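Local structure of glucan-binding protein C, GbpC (Streptococcus mutans UA159, 5UQZ) at residues A264-N267 and A271-A274. The protein probably binds glucan at the streptococcal cell wall and mediates both sucrose-independent and sucrose-dependent adherence, the chain here including its calcium-binding beta-supersandwich domain. Numbering follows the deposited sequence.
Sequences AKDN and ANGA
The carboxylate of D266 and the side-chain amide of N272 are turned almost at right angles, their planes 82° apart. On one face of the carboxylate lies N272, whose CB rests 3.5 Å from D266 CG while its ND2 donates to D266 OD2 at 2.8 Å; at the OD1 end, the A274 methyl carbon CB lies 4.2 Å from D266 OD1. The hydrogen bond is fairly straight (161°), but it reaches OD2 from above the carboxylate plane, although OD2 lies close to the plane of the donating amide. Asparagine suits position 272 by bringing an N-H donor on a short arm. With its CG anti to the backbone N (chi1 -179°), D266 carries its carboxylate out to N272. OD1 accepts from the backbone N of Q268, an Asx turn, and also from that of Y269, while OD2 accepts from T229 N; aspartate's two acceptors thus serve the turn, strand 227-230 and N272 together. Both segments belong to the long loop between strands 260-263 and 303-306 of the beta-supersandwich, the N267 side chain about 8 Å from the bound calcium ion. The CA–CB bond of N267 points away from 271-274; its amide accepts from H227 N and donates to L225 O and S253 OG, about 5 Å from the side chain of the calcium ligand N226. Asparagine, donor and acceptor in one flat group, fits this. Two residues after N272, A274 sets its small CB 3.6 Å from N267 C. At G273, phi is positive, and a CB would jam against N272 O, which calls for glycine. A water bridges the segments, donating to D266 O and, at 2.9 Å, to N272 O.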
ATOM      1  N   ALA A 264     -12.044   2.001   9.581  1.00 10.84           N
ATOM      2  CA  ALA A 264     -12.503   2.784  10.729  1.00 12.57           C
ATOM      3  C   ALA A 264     -11.748   2.418  12.001  1.00 12.41           C
ATOM      4  O   ALA A 264     -11.530   3.285  12.865  1.00 14.80           O
ATOM      5  CB  ALA A 264     -14.006   2.569  10.922  1.00 16.63           C
ATOM      6  N   LYS A 265     -11.378   1.149  12.149  1.00 12.74           N
ATOM      7  CA  LYS A 265     -10.668   0.645  13.312  1.00 14.55           C
ATOM      8  C   LYS A 265      -9.259   0.232  12.921  1.00 13.08           C
ATOM      9  O   LYS A 265      -8.910   0.112  11.751  1.00 11.82           O
ATOM     10  CB  LYS A 265     -11.416  -0.553  13.909  1.00 19.54           C
ATOM     11  CG  LYS A 265     -12.783  -0.204  14.453  1.00 26.02           C
ATOM     12  CD  LYS A 265     -13.391  -1.452  15.041  1.00 32.63           C
ATOM     13  CE  LYS A 265     -14.919  -1.443  15.022  1.00 39.14           C
ATOM     14  NZ  LYS A 265     -15.486  -2.012  16.291  1.00 41.22           N
ATOM     15  N   ASP A 266      -8.418  -0.001  13.929  1.00 12.90           N
ATOM     16  CA  ASP A 266      -7.064  -0.492  13.696  1.00 12.63           C
ATOM     17  C   ASP A 266      -7.124  -1.764  12.864  1.00 11.69           C
ATOM     18  O   ASP A 266      -7.905  -2.670  13.166  1.00 12.55           O
ATOM     19  CB  ASP A 266      -6.417  -0.720  15.064  1.00 15.27           C
ATOM     20  CG  ASP A 266      -4.949  -1.220  14.999  1.00 14.40           C
ATOM     21  OD1 ASP A 266      -4.718  -2.289  14.419  1.00 14.14           O
ATOM     22  OD2 ASP A 266      -4.018  -0.599  15.576  1.00 18.15           O
ATOM     23  N   ASN A 267      -6.334  -1.810  11.798  1.00 10.41           N
ATOM     24  CA  ASN A 267      -6.229  -3.009  10.974  1.00  9.84           C
ATOM     25  C   ASN A 267      -4.800  -3.514  10.925  1.00 10.32           C
ATOM     26  O   ASN A 267      -4.465  -4.353  10.086  1.00 11.52           O
ATOM     27  CB  ASN A 267      -6.776  -2.766   9.568  1.00 10.32           C
ATOM     28  CG  ASN A 267      -5.994  -1.732   8.779  1.00  9.05           C
ATOM     29  OD1 ASN A 267      -4.952  -1.255   9.231  1.00  9.37           O
ATOM     30  ND2 ASN A 267      -6.495  -1.384   7.595  1.00  8.78           N
ATOM     31  N   ALA A 271      -3.401  -7.409  18.384  1.00 14.56           N
ATOM     32  CA  ALA A 271      -3.547  -6.971  19.772  1.00 15.67           C
ATOM     33  C   ALA A 271      -4.536  -5.829  19.904  1.00 15.88           C
ATOM     34  O   ALA A 271      -5.068  -5.585  20.996  1.00 18.46           O
ATOM     35  CB  ALA A 271      -2.193  -6.523  20.332  1.00 16.85           C
ATOM     36  N   ASN A 272      -4.791  -5.109  18.813  1.00 14.08           N
ATOM     37  CA  ASN A 272      -5.744  -4.011  18.802  1.00 15.34           C
ATOM     38  C   ASN A 272      -7.043  -4.406  18.115  1.00 14.17           C
ATOM     39  O   ASN A 272      -7.840  -3.540  17.785  1.00 16.41           O
ATOM     40  CB  ASN A 272      -5.159  -2.773  18.103  1.00 14.93           C
ATOM     41  CG  ASN A 272      -3.999  -2.193  18.857  1.00 16.59           C
ATOM     42  OD1 ASN A 272      -3.854  -2.414  20.074  1.00 19.50           O
ATOM     43  ND2 ASN A 272      -3.163  -1.422  18.154  1.00 17.42           N
ATOM     44  N   GLY A 273      -7.265  -5.704  17.870  1.00 14.58           N
ATOM     45  CA  GLY A 273      -8.497  -6.159  17.278  1.00 15.39           C
ATOM     46  C   GLY A 273      -8.431  -6.496  15.800  1.00 15.20           C
ATOM     47  O   GLY A 273      -9.421  -6.983  15.256  1.00 15.99           O
ATOM     48  N   ALA A 274      -7.306  -6.243  15.130  1.00 13.24           N
ATOM     49  CA  ALA A 274      -7.236  -6.566  13.708  1.00 12.83           C
ATOM     50  C   ALA A 274      -7.304  -8.078  13.509  1.00 12.59           C
ATOM     51  O   ALA A 274      -6.911  -8.879  14.365  1.00 14.43           O
ATOM     52  CB  ALA A 274      -5.909  -6.078  13.144  1.00 13.77           C
TER
HETATM   53  O   HOH W   1      -9.457  -3.175  15.426  1.00 17.88           O